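Local atomic coordinates of iron-regulated outer membrane protein (Neisseria meningitidis, PDB entry 4B7O), a protein that probably takes up iron across the outer membrane as a TonB-dependent transporter. Residues Phe631-Leu643 with Gly655-Ile668. Residues are numbered along the deposited sequence; the frame is centred on the assembly and turned at random.
Sequences FGAQVGRAWTASL and GWRGRYVQKAVGSI. Unlike the reference sequence in segment 631-643: A638 (reference Thr).
W656 lays its six-membered ring beside A641, with CH2 3.8 Å from A641 CB. CG stands anti to the backbone N (chi1 158°), which swings the indole across to the partner strand. CE3 of the same ring also meets L643 CB, at 4.2 Å. The backbone N of G658 sits over one face of the indole, toward its rim.

At the other end of the strand pair, W639 uses its ring N-H. NE1 gives a nearly straight hydrogen bond to Q662 OE1, 3.1 Å long. The oxygen lies in the indole plane, but the donor stands well above the amide plane. Q662 reaches it with an extended chain running alongside R637. Its OE1 also lies over one face of the R637 guanidinium, at angles too poor for a hydrogen bond.

Strands 638-647 and 652-665 form a beta hairpin of the transmembrane barrel of this TonB-dependent receptor. They run antiparallel, and paired backbone bonds join W639 with Y660, A641 with G658 and L643 with W656. The side chains of W639, A641, L643, W656 and Y660 share one face of the sheet. A638, T640, S642, R657, R659 and V661 are on the other. There the backbone O of E91 bonds T640 OG1, and its carboxylate bonds S642 OG and forms a salt bridge with R657. T640 CG2 is in van der Waals contact with R659 NH1, at 3.7 Å. NH1 is hydrogen-bonded to K90 O, and NH2 forms a salt bridge with D96.

Beyond the strand pairing, G636 CA makes a close C-H...O contact with Q662 O, at 3.2 Å. A water links R637 N to K663 O. Farther along, I668 CG2 presses on A633 CA at 3.4 Å, and its CD1 reaches F631 CB at 4.0 Å.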
loop_
_atom_site.group_PDB
_atom_site.type_symbol
_atom_site.label_atom_id
_atom_site.label_comp_id
_atom_site.label_asym_id
_atom_site.label_seq_id
_atom_site.Cartn_x
_atom_site.Cartn_y
_atom_site.Cartn_z
ATOM N N PHE A 631 -11.422 -4.928 0.258
ATOM C CA PHE A 631 -11.236 -6.301 -0.233
ATOM C C PHE A 631 -10.787 -6.343 -1.680
ATOM O O PHE A 631 -9.973 -7.168 -2.060
ATOM C CB PHE A 631 -12.505 -7.132 -0.014
ATOM C CG PHE A 631 -12.880 -7.193 1.430
ATOM C CD1 PHE A 631 -12.155 -8.020 2.289
ATOM C CD2 PHE A 631 -13.864 -6.319 1.964
ATOM C CE1 PHE A 631 -12.434 -8.052 3.621
ATOM C CE2 PHE A 631 -14.143 -6.320 3.330
ATOM C CZ PHE A 631 -13.413 -7.190 4.156
ATOM N N GLY A 632 -11.341 -5.467 -2.489
ATOM C CA GLY A 632 -10.858 -5.361 -3.837
ATOM C C GLY A 632 -11.965 -4.858 -4.689
ATOM O O GLY A 632 -13.033 -4.531 -4.155
ATOM N N ALA A 633 -11.684 -4.782 -5.993
ATOM C CA ALA A 633 -12.639 -4.385 -7.018
ATOM C C ALA A 633 -12.334 -5.179 -8.288
ATOM O O ALA A 633 -11.151 -5.521 -8.547
ATOM C CB ALA A 633 -12.493 -2.900 -7.322
ATOM N N GLN A 634 -13.388 -5.467 -9.064
ATOM C CA GLN A 634 -13.229 -5.834 -10.492
ATOM C C GLN A 634 -12.867 -4.639 -11.424
ATOM O O GLN A 634 -13.754 -3.926 -11.920
ATOM C CB GLN A 634 -14.512 -6.489 -11.025
ATOM C CG GLN A 634 -14.418 -6.984 -12.488
ATOM C CD GLN A 634 -13.319 -8.036 -12.667
ATOM O OE1 GLN A 634 -12.168 -7.731 -13.095
ATOM N NE2 GLN A 634 -13.648 -9.272 -12.308
ATOM N N VAL A 635 -11.569 -4.421 -11.632
ATOM C CA VAL A 635 -11.039 -3.325 -12.437
ATOM C C VAL A 635 -11.150 -3.789 -13.901
ATOM O O VAL A 635 -11.165 -5.007 -14.200
ATOM C CB VAL A 635 -9.589 -2.981 -11.994
ATOM C CG1 VAL A 635 -9.042 -1.748 -12.710
ATOM C CG2 VAL A 635 -9.573 -2.664 -10.499
ATOM N N GLY A 636 -11.295 -2.839 -14.813
ATOM C CA GLY A 636 -11.435 -3.167 -16.225
ATOM C C GLY A 636 -10.018 -3.366 -16.709
ATOM O O GLY A 636 -9.061 -3.024 -16.023
ATOM N N ARG A 637 -9.856 -3.969 -17.862
ATOM C CA ARG A 637 -8.506 -4.220 -18.338
ATOM C C ARG A 637 -7.764 -2.891 -18.424
ATOM O O ARG A 637 -8.271 -1.940 -19.018
ATOM C CB ARG A 637 -8.582 -4.839 -19.729
ATOM C CG ARG A 637 -7.255 -5.403 -20.215
ATOM C CD ARG A 637 -7.529 -6.524 -21.176
ATOM N NE ARG A 637 -7.806 -5.970 -22.476
ATOM C CZ ARG A 637 -8.452 -6.615 -23.426
ATOM N NH1 ARG A 637 -8.914 -7.834 -23.215
ATOM N NH2 ARG A 637 -8.660 -6.022 -24.570
ATOM N N ALA A 638 -6.547 -2.836 -17.901
ATOM C CA ALA A 638 -5.862 -1.603 -17.845
ATOM C C ALA A 638 -4.689 -1.604 -18.796
ATOM O O ALA A 638 -3.913 -2.541 -18.775
ATOM C CB ALA A 638 -5.419 -1.319 -16.391
ATOM N N TRP A 639 -4.561 -0.540 -19.602
ATOM C CA TRP A 639 -3.480 -0.383 -20.565
ATOM C C TRP A 639 -2.733 0.840 -20.208
ATOM O O TRP A 639 -3.340 1.834 -19.883
ATOM C CB TRP A 639 -4.002 -0.156 -21.975
ATOM C CG TRP A 639 -4.877 -1.267 -22.505
ATOM C CD1 TRP A 639 -6.198 -1.482 -22.221
ATOM C CD2 TRP A 639 -4.501 -2.358 -23.417
ATOM N NE1 TRP A 639 -6.664 -2.585 -22.869
ATOM C CE2 TRP A 639 -5.705 -3.148 -23.618
ATOM C CE3 TRP A 639 -3.317 -2.749 -24.051
ATOM C CZ2 TRP A 639 -5.728 -4.286 -24.425
ATOM C CZ3 TRP A 639 -3.338 -3.898 -24.872
ATOM C CH2 TRP A 639 -4.515 -4.647 -25.056
ATOM N N THR A 640 -1.407 0.799 -20.314
ATOM C CA THR A 640 -0.594 1.950 -20.038
ATOM C C THR A 640 0.371 2.006 -21.182
ATOM O O THR A 640 0.634 0.972 -21.792
ATOM C CB THR A 640 0.156 1.858 -18.669
ATOM O OG1 THR A 640 0.659 0.545 -18.435
ATOM C CG2 THR A 640 -0.790 2.090 -17.518
ATOM N N ALA A 641 0.900 3.188 -21.502
ATOM C CA ALA A 641 1.949 3.284 -22.523
ATOM C C ALA A 641 2.625 4.604 -22.323
ATOM O O ALA A 641 2.000 5.548 -21.843
ATOM C CB ALA A 641 1.365 3.246 -23.934
ATOM N N SER A 642 3.886 4.716 -22.731
ATOM C CA SER A 642 4.460 6.039 -22.823
ATOM C C SER A 642 5.464 6.085 -23.908
ATOM O O SER A 642 6.036 5.067 -24.290
ATOM C CB SER A 642 5.124 6.520 -21.503
ATOM O OG SER A 642 6.039 5.569 -21.008
ATOM N N LEU A 643 5.732 7.297 -24.364
ATOM C CA LEU A 643 6.752 7.498 -25.352
ATOM C C LEU A 643 7.470 8.699 -24.926
ATOM O O LEU A 643 6.840 9.696 -24.630
ATOM C CB LEU A 643 6.081 7.735 -26.693
ATOM C CG LEU A 643 7.009 7.928 -27.869
ATOM C CD1 LEU A 643 7.929 6.699 -27.939
ATOM C CD2 LEU A 643 6.150 8.057 -29.131
ATOM N N GLY A 655 7.748 13.951 -23.101
ATOM C CA GLY A 655 7.074 12.723 -23.336
ATOM C C GLY A 655 5.607 12.777 -23.106
ATOM O O GLY A 655 5.084 13.745 -22.608
ATOM N N TRP A 656 4.966 11.680 -23.452
ATOM C CA TRP A 656 3.560 11.512 -23.334
ATOM C C TRP A 656 3.376 10.281 -22.518
ATOM O O TRP A 656 4.179 9.346 -22.629
ATOM C CB TRP A 656 2.979 11.260 -24.744
ATOM C CG TRP A 656 1.660 10.564 -24.713
ATOM C CD1 TRP A 656 0.426 11.126 -24.461
ATOM C CD2 TRP A 656 1.408 9.133 -24.848
ATOM N NE1 TRP A 656 -0.537 10.172 -24.472
ATOM C CE2 TRP A 656 -0.008 8.958 -24.711
ATOM C CE3 TRP A 656 2.194 8.029 -25.087
ATOM C CZ2 TRP A 656 -0.602 7.728 -24.808
ATOM C CZ3 TRP A 656 1.573 6.801 -25.208
ATOM C CH2 TRP A 656 0.214 6.652 -25.039
ATOM N N ARG A 657 2.283 10.230 -21.753
ATOM C CA ARG A 657 1.979 9.065 -20.944
ATOM C C ARG A 657 0.473 8.809 -20.999
ATOM O O ARG A 657 -0.311 9.728 -21.093
ATOM C CB ARG A 657 2.437 9.298 -19.500
ATOM C CG ARG A 657 2.276 8.079 -18.619
ATOM C CD ARG A 657 2.880 8.219 -17.217
ATOM N NE ARG A 657 4.358 8.024 -17.158
ATOM C CZ ARG A 657 5.262 9.004 -16.936
ATOM N NH1 ARG A 657 4.896 10.265 -16.806
ATOM N NH2 ARG A 657 6.557 8.744 -16.867
ATOM N N GLY A 658 0.041 7.579 -20.967
ATOM C CA GLY A 658 -1.386 7.398 -21.084
ATOM C C GLY A 658 -1.832 6.181 -20.342
ATOM O O GLY A 658 -1.075 5.244 -20.200
ATOM N N ARG A 659 -3.070 6.199 -19.864
ATOM C CA ARG A 659 -3.574 5.101 -19.107
ATOM C C ARG A 659 -4.990 4.928 -19.518
ATOM O O ARG A 659 -5.779 5.876 -19.440
ATOM C CB ARG A 659 -3.496 5.434 -17.633
ATOM C CG ARG A 659 -3.825 4.260 -16.760
ATOM C CD ARG A 659 -3.724 4.637 -15.306
ATOM N NE ARG A 659 -4.363 3.605 -14.495
ATOM C CZ ARG A 659 -3.745 2.537 -13.981
ATOM N NH1 ARG A 659 -2.457 2.330 -14.181
ATOM N NH2 ARG A 659 -4.432 1.668 -13.264
ATOM N N TYR A 660 -5.327 3.734 -19.990
ATOM C CA TYR A 660 -6.655 3.492 -20.450
ATOM C C TYR A 660 -7.179 2.326 -19.722
ATOM O O TYR A 660 -6.531 1.268 -19.655
ATOM C CB TYR A 660 -6.668 3.244 -21.951
ATOM C CG TYR A 660 -6.650 4.538 -22.785
ATOM C CD1 TYR A 660 -5.554 5.425 -22.725
ATOM C CD2 TYR A 660 -7.734 4.870 -23.655
ATOM C CE1 TYR A 660 -5.532 6.593 -23.490
ATOM C CE2 TYR A 660 -7.702 6.038 -24.434
ATOM C CZ TYR A 660 -6.602 6.875 -24.341
ATOM O OH TYR A 660 -6.551 8.017 -25.064
ATOM N N VAL A 661 -8.350 2.501 -19.128
ATOM C CA VAL A 661 -9.031 1.356 -18.554
ATOM C C VAL A 661 -10.368 1.099 -19.195
ATOM O O VAL A 661 -11.149 2.014 -19.446
ATOM C CB VAL A 661 -8.961 1.258 -17.007
ATOM C CG1 VAL A 661 -8.096 2.335 -16.400
ATOM C CG2 VAL A 661 -10.312 1.083 -16.330
ATOM N N GLN A 662 -10.576 -0.161 -19.532
ATOM C CA GLN A 662 -11.774 -0.604 -20.214
ATOM C C GLN A 662 -12.924 -0.780 -19.192
ATOM O O GLN A 662 -12.706 -0.846 -17.993
ATOM C CB GLN A 662 -11.479 -1.925 -20.942
ATOM C CG GLN A 662 -10.575 -1.703 -22.122
ATOM C CD GLN A 662 -10.464 -2.924 -23.007
ATOM O OE1 GLN A 662 -9.521 -3.711 -22.891
ATOM N NE2 GLN A 662 -11.398 -3.057 -23.937
ATOM N N LYS A 663 -14.133 -0.839 -19.709
ATOM C CA LYS A 663 -15.359 -0.977 -18.969
ATOM C C LYS A 663 -15.297 -2.253 -18.161
ATOM O O LYS A 663 -14.923 -3.278 -18.661
ATOM C CB LYS A 663 -16.492 -1.038 -20.018
ATOM C CG LYS A 663 -17.941 -1.104 -19.530
ATOM C CD LYS A 663 -18.910 -1.090 -20.725
ATOM C CE LYS A 663 -20.210 -1.832 -20.432
ATOM N NZ LYS A 663 -20.819 -2.448 -21.658
ATOM N N ALA A 664 -15.646 -2.193 -16.894
ATOM C CA ALA A 664 -15.780 -3.401 -16.087
ATOM C C ALA A 664 -17.240 -3.599 -15.775
ATOM O O ALA A 664 -18.034 -2.661 -15.873
ATOM C CB ALA A 664 -15.019 -3.255 -14.789
ATOM N N VAL A 665 -17.586 -4.819 -15.372
ATOM C CA VAL A 665 -18.942 -5.164 -14.985
ATOM C C VAL A 665 -18.775 -6.225 -13.903
ATOM O O VAL A 665 -17.760 -6.960 -13.891
ATOM C CB VAL A 665 -19.776 -5.771 -16.154
ATOM C CG1 VAL A 665 -19.496 -5.082 -17.489
ATOM C CG2 VAL A 665 -19.516 -7.270 -16.300
ATOM N N GLY A 666 -19.765 -6.327 -13.015
ATOM C CA GLY A 666 -19.725 -7.303 -11.940
ATOM C C GLY A 666 -19.087 -6.810 -10.643
ATOM O O GLY A 666 -18.133 -6.009 -10.621
ATOM N N SER A 667 -19.641 -7.322 -9.557
ATOM C CA SER A 667 -19.131 -7.115 -8.217
ATOM C C SER A 667 -17.976 -8.079 -8.013
ATOM O O SER A 667 -17.862 -9.083 -8.742
ATOM C CB SER A 667 -20.290 -7.419 -7.218
ATOM O OG SER A 667 -19.869 -7.516 -5.851
ATOM N N ILE A 668 -17.132 -7.825 -7.012
ATOM C CA ILE A 668 -16.219 -8.880 -6.592
ATOM C C ILE A 668 -16.972 -10.097 -5.957
ATOM O O ILE A 668 -16.423 -11.208 -5.911
ATOM C CB ILE A 668 -15.135 -8.349 -5.644
ATOM C CG1 ILE A 668 -15.771 -7.776 -4.378
ATOM C CG2 ILE A 668 -14.293 -7.299 -6.332
ATOM C CD1 ILE A 668 -14.800 -7.632 -3.206
HETATM O O HOH W 1 -12.335 -4.823 -18.979
#